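Local coordinates for protein adhesin (Streptococcus sanguinis SK1 = NCTC 7863, PDB 6VT2) that binds sialylated glycans through tandem Siglec-like modules of a serine-rich repeat adhesin, probably helping the bacterium adhere to host surfaces, at residues D30-I43 / K98-L112. Numbering follows the deposited sequence.
Sequences DDSGRVNRVIVRNI and KYVRAEDAAGNITAL. With CA (calcium ion), chain H; GAL (beta-D-galactopyranose), chain D; SIA (N-acetyl-alpha-neuraminic acid), chain B; SO4 (sulfate ion), chain L.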
# COMPACT_ATOMS: atom_id res chain seq x y z
N ASP A 30 30.28 -25.09 40.91
CA ASP A 30 31.03 -25.50 42.10
C ASP A 30 32.26 -26.22 41.59
O ASP A 30 32.08 -26.99 40.72
CB ASP A 30 30.19 -26.36 43.03
CG ASP A 30 30.86 -26.60 44.37
OD1 ASP A 30 30.77 -25.76 45.17
OD2 ASP A 30 31.35 -27.68 44.57
N ASP A 31 33.37 -26.16 42.29
CA ASP A 31 34.60 -26.86 41.85
C ASP A 31 34.44 -28.39 41.97
O ASP A 31 35.03 -29.05 41.22
CB ASP A 31 35.81 -26.43 42.66
CG ASP A 31 36.59 -25.25 42.11
OD1 ASP A 31 36.13 -24.65 41.13
OD2 ASP A 31 37.66 -24.96 42.66
N SER A 32 33.54 -28.89 42.79
CA SER A 32 33.21 -30.33 42.85
C SER A 32 32.50 -30.74 41.56
O SER A 32 32.42 -31.87 41.32
CB SER A 32 32.33 -30.67 44.00
OG SER A 32 30.99 -30.19 43.79
N GLY A 33 31.82 -29.78 40.93
CA GLY A 33 31.01 -30.06 39.77
C GLY A 33 29.61 -30.48 40.05
O GLY A 33 28.90 -30.79 39.10
N ARG A 34 29.22 -30.64 41.31
CA ARG A 34 27.89 -31.10 41.66
C ARG A 34 27.23 -30.18 42.68
O ARG A 34 27.74 -29.96 43.78
CB ARG A 34 27.96 -32.54 42.18
CG ARG A 34 26.65 -33.06 42.56
CD ARG A 34 26.72 -34.53 42.99
NE ARG A 34 25.44 -34.93 43.52
CZ ARG A 34 25.06 -36.18 43.76
NH1 ARG A 34 25.86 -37.17 43.41
NH2 ARG A 34 23.89 -36.43 44.28
N VAL A 35 26.04 -29.72 42.33
CA VAL A 35 25.20 -28.95 43.22
C VAL A 35 23.92 -29.73 43.46
O VAL A 35 23.30 -30.26 42.51
CB VAL A 35 24.94 -27.58 42.61
CG1 VAL A 35 23.80 -26.88 43.34
CG2 VAL A 35 26.19 -26.77 42.61
N ASN A 36 23.56 -29.85 44.71
CA ASN A 36 22.48 -30.70 45.12
C ASN A 36 21.22 -29.91 45.41
O ASN A 36 20.13 -30.47 45.32
CB ASN A 36 22.89 -31.52 46.35
CG ASN A 36 23.67 -32.74 46.00
OD1 ASN A 36 24.15 -32.87 44.92
ND2 ASN A 36 23.89 -33.59 47.01
N ARG A 37 21.31 -28.64 45.77
CA ARG A 37 20.11 -27.85 46.07
C ARG A 37 20.32 -26.43 45.56
O ARG A 37 21.38 -25.95 45.65
CB ARG A 37 19.86 -27.73 47.58
CG ARG A 37 19.67 -29.06 48.30
CD ARG A 37 19.49 -28.94 49.78
NE ARG A 37 18.30 -28.40 50.39
CZ ARG A 37 17.09 -28.27 49.90
NH1 ARG A 37 16.18 -27.72 50.68
NH2 ARG A 37 16.75 -28.59 48.68
N VAL A 38 19.27 -25.94 44.84
CA VAL A 38 19.21 -24.42 44.65
C VAL A 38 17.84 -24.02 45.22
O VAL A 38 16.91 -24.62 44.90
CB VAL A 38 19.35 -24.10 43.16
CG1 VAL A 38 19.16 -22.62 42.91
CG2 VAL A 38 20.69 -24.59 42.63
N ILE A 39 17.82 -23.03 46.07
CA ILE A 39 16.63 -22.60 46.83
C ILE A 39 16.38 -21.12 46.52
O ILE A 39 17.30 -20.40 46.46
CB ILE A 39 16.95 -22.73 48.34
CG1 ILE A 39 17.09 -24.19 48.71
CG2 ILE A 39 15.95 -22.03 49.22
CD1 ILE A 39 17.76 -24.40 50.05
N VAL A 40 15.12 -20.75 46.35
CA VAL A 40 14.71 -19.34 46.29
C VAL A 40 13.84 -19.16 47.51
O VAL A 40 12.96 -19.91 47.66
CB VAL A 40 13.95 -19.01 45.01
CG1 VAL A 40 13.59 -17.54 44.99
CG2 VAL A 40 14.76 -19.38 43.81
N ARG A 41 14.15 -18.18 48.34
CA ARG A 41 13.37 -18.08 49.57
C ARG A 41 13.24 -16.64 50.04
O ARG A 41 14.00 -15.79 49.69
CB ARG A 41 14.03 -18.90 50.69
CG ARG A 41 15.46 -18.47 50.99
CD ARG A 41 16.03 -19.07 52.28
NE ARG A 41 15.56 -18.38 53.43
CZ ARG A 41 15.81 -18.76 54.66
NH1 ARG A 41 16.53 -19.83 54.87
NH2 ARG A 41 15.36 -18.04 55.66
N ASN A 42 12.27 -16.47 50.94
CA ASN A 42 12.15 -15.20 51.67
C ASN A 42 13.30 -15.11 52.66
O ASN A 42 13.67 -16.09 53.13
CB ASN A 42 10.91 -15.20 52.55
CG ASN A 42 9.67 -15.08 51.72
OD1 ASN A 42 9.80 -15.10 50.53
ND2 ASN A 42 8.51 -14.97 52.33
N ILE A 43 13.73 -13.92 53.00
CA ILE A 43 14.78 -13.75 54.04
C ILE A 43 14.31 -14.35 55.35
O ILE A 43 15.12 -14.89 56.06
CB ILE A 43 15.17 -12.25 54.20
CG1 ILE A 43 16.41 -12.07 55.08
CG2 ILE A 43 14.02 -11.38 54.72
CD1 ILE A 43 17.63 -12.85 54.63
N LYS A 98 14.19 -11.39 46.97
CA LYS A 98 14.20 -12.80 47.37
C LYS A 98 15.62 -13.36 47.21
O LYS A 98 16.34 -12.91 46.43
CB LYS A 98 13.19 -13.58 46.57
CG LYS A 98 11.77 -13.04 46.63
CD LYS A 98 11.23 -13.21 48.02
CE LYS A 98 10.08 -12.27 48.17
NZ LYS A 98 9.31 -12.48 49.39
N TYR A 99 15.88 -14.37 47.98
CA TYR A 99 17.25 -14.85 48.19
C TYR A 99 17.43 -16.21 47.54
O TYR A 99 16.53 -17.06 47.59
CB TYR A 99 17.53 -14.91 49.67
CG TYR A 99 17.60 -13.54 50.25
CD1 TYR A 99 16.47 -12.82 50.54
CD2 TYR A 99 18.82 -12.93 50.41
CE1 TYR A 99 16.56 -11.49 50.96
CE2 TYR A 99 18.95 -11.62 50.90
CZ TYR A 99 17.79 -10.89 51.11
OH TYR A 99 17.97 -9.62 51.52
N VAL A 100 18.59 -16.40 46.93
CA VAL A 100 18.91 -17.64 46.23
C VAL A 100 20.10 -18.28 46.94
O VAL A 100 21.13 -17.64 47.15
CB VAL A 100 19.18 -17.38 44.75
CG1 VAL A 100 19.45 -18.70 44.09
CG2 VAL A 100 18.01 -16.69 44.07
N ARG A 101 19.94 -19.56 47.27
CA ARG A 101 21.01 -20.29 47.92
C ARG A 101 21.27 -21.58 47.17
O ARG A 101 20.44 -22.07 46.55
CB ARG A 101 20.66 -20.64 49.37
CG ARG A 101 20.26 -19.43 50.20
CD ARG A 101 19.95 -19.94 51.58
NE ARG A 101 21.15 -20.16 52.37
CZ ARG A 101 21.13 -20.59 53.61
NH1 ARG A 101 19.99 -20.88 54.19
NH2 ARG A 101 22.24 -20.74 54.29
N ALA A 102 22.49 -22.04 47.28
CA ALA A 102 22.81 -23.30 46.65
C ALA A 102 23.70 -24.10 47.58
O ALA A 102 24.47 -23.53 48.35
CB ALA A 102 23.49 -23.11 45.30
N GLU A 103 23.60 -25.43 47.48
CA GLU A 103 24.38 -26.34 48.32
C GLU A 103 25.02 -27.41 47.46
O GLU A 103 24.37 -27.96 46.57
CB GLU A 103 23.46 -26.94 49.34
CG GLU A 103 24.21 -27.89 50.34
CD GLU A 103 23.20 -28.47 51.30
OE1 GLU A 103 23.25 -29.68 51.55
OE2 GLU A 103 22.29 -27.72 51.76
N ASP A 104 26.30 -27.67 47.72
CA ASP A 104 27.04 -28.69 46.98
C ASP A 104 26.83 -30.04 47.66
O ASP A 104 26.09 -30.18 48.64
CB ASP A 104 28.51 -28.29 46.79
CG ASP A 104 29.34 -28.29 48.06
OD1 ASP A 104 28.85 -28.84 49.05
OD2 ASP A 104 30.46 -27.69 47.96
N ALA A 105 27.42 -31.09 47.06
CA ALA A 105 27.15 -32.41 47.61
C ALA A 105 27.88 -32.64 48.91
O ALA A 105 27.47 -33.50 49.69
CB ALA A 105 27.54 -33.49 46.61
N ALA A 106 28.89 -31.83 49.21
CA ALA A 106 29.60 -31.91 50.48
C ALA A 106 28.85 -31.20 51.60
O ALA A 106 29.30 -31.22 52.75
CB ALA A 106 31.02 -31.35 50.30
N GLY A 107 27.73 -30.54 51.28
CA GLY A 107 26.91 -29.89 52.27
C GLY A 107 27.23 -28.43 52.48
O GLY A 107 26.65 -27.81 53.39
N ASN A 108 28.12 -27.87 51.68
CA ASN A 108 28.45 -26.46 51.78
C ASN A 108 27.33 -25.65 51.15
O ASN A 108 27.10 -25.77 49.95
CB ASN A 108 29.75 -26.13 51.07
CG ASN A 108 30.90 -26.96 51.60
OD1 ASN A 108 31.26 -26.90 52.80
ND2 ASN A 108 31.47 -27.73 50.72
N ILE A 109 26.63 -24.84 51.95
CA ILE A 109 25.51 -24.04 51.42
C ILE A 109 25.95 -22.59 51.47
O ILE A 109 26.70 -22.23 52.31
CB ILE A 109 24.20 -24.29 52.18
CG1 ILE A 109 23.02 -23.52 51.58
CG2 ILE A 109 24.37 -23.91 53.63
CD1 ILE A 109 21.68 -23.91 52.10
N THR A 110 25.49 -21.79 50.54
CA THR A 110 25.83 -20.37 50.51
C THR A 110 25.21 -19.73 51.74
O THR A 110 24.14 -20.07 52.10
CB THR A 110 25.43 -19.77 49.18
OG1 THR A 110 24.05 -20.03 49.01
CG2 THR A 110 26.20 -20.36 48.02
N ALA A 111 25.88 -18.73 52.26
CA ALA A 111 25.41 -18.07 53.46
C ALA A 111 24.19 -17.22 53.07
O ALA A 111 24.17 -16.70 52.02
CB ALA A 111 26.49 -17.19 54.01
N LEU A 112 23.28 -17.07 53.99
CA LEU A 112 22.11 -16.23 53.82
C LEU A 112 22.31 -15.00 54.71
O LEU A 112 22.43 -15.13 55.94
CB LEU A 112 20.87 -16.96 54.27
CG LEU A 112 19.63 -16.13 54.24
CD1 LEU A 112 19.34 -15.71 52.76
CD2 LEU A 112 18.40 -16.90 54.76
CA CA H . 32.01 -26.88 46.84
C1 GAL D . 12.39 -7.75 54.68
C2 GAL D . 11.45 -6.71 54.04
C3 GAL D . 11.54 -6.74 52.52
C4 GAL D . 13.01 -6.63 52.08
C5 GAL D . 13.81 -7.74 52.76
C6 GAL D . 15.31 -7.73 52.43
O2 GAL D . 10.09 -6.98 54.36
O3 GAL D . 10.82 -5.66 51.94
O4 GAL D . 13.53 -5.37 52.43
O5 GAL D . 13.70 -7.61 54.18
O6 GAL D . 15.97 -8.87 52.97
C1 SIA B . 10.98 -6.57 49.65
C2 SIA B . 10.09 -5.97 50.81
C3 SIA B . 9.47 -4.60 50.50
C4 SIA B . 8.42 -4.63 49.38
C5 SIA B . 7.36 -5.71 49.67
C6 SIA B . 8.05 -7.05 50.01
C7 SIA B . 7.10 -8.17 50.49
C8 SIA B . 7.90 -9.38 51.04
C9 SIA B . 7.00 -10.60 51.17
C10 SIA B . 5.15 -5.66 48.58
C11 SIA B . 4.38 -5.93 47.28
N5 SIA B . 6.48 -5.91 48.52
O1A SIA B . 11.64 -5.76 48.96
O1B SIA B . 10.94 -7.83 49.58
O4 SIA B . 7.77 -3.36 49.24
O6 SIA B . 8.98 -6.88 51.08
O7 SIA B . 6.17 -7.67 51.44
O8 SIA B . 9.01 -9.64 50.16
O9 SIA B . 6.73 -11.11 49.87
O10 SIA B . 4.58 -5.26 49.59
S SO4 L . 14.11 -28.29 48.37
O1 SO4 L . 12.69 -28.36 48.36
O2 SO4 L . 14.54 -27.03 48.70
O3 SO4 L . 14.55 -29.27 49.29
O4 SO4 L . 14.54 -28.64 47.05
O HOH W 1 33.92 -26.15 45.72
O HOH W 2 17.45 -22.14 53.03
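D30 and D104 meet at a calcium ion: D30 grips it with both carboxylate oxygens, while D104 adds OD2 at 2.1 Å, the two carboxylate planes 81° apart. D2 and T4 supply further ligands. N108 steadies D104, ND2 bonding straight to the syn lone pair of OD2. At the other end of the two strands, K98 NZ reaches N42 OD1 at 2.9 Å, from above the amide plane, and donates to sialic acid O8 and O9. D53 completes this corner, its carboxylate accepting from N42 ND2 and its carbonyl from K98 NZ. Y99 OH donates to galactose O6 at 2.6 Å.

Between the two sites, strand 35-41 and the 98-104 part of strand 95-104 run antiparallel, with 35-41 at the edge of a mixed sheet in the Siglec-like domain. A classic beta bulge interrupts the ladder where N36 N (2.8 Å) and R37 N (3.2 Å) both donate to E103 O. Rungs follow at I39-R101 and R41-Y99.

On the face carrying I39 and R101, R101 holds T110 O side-on through NE and NH2, its guanidinium sandwiched between L112 CB and I109 CD1. A water accepts from NH1 of both R101 and R41, bridging two like charges; D47 pairs with R101, and A46 O with R41 NH1. With CG1 anti to the backbone N (chi1 -170°), I43 carries CD1 over the Y99 ring in a CH-pi contact, 4.0 Å from the centroid; the same methyl meets L112 CD1. The other face is apolar: V38 CG2 touches A102 CB at 4.1 Å, and V40 CG2 packs on V100 CG2.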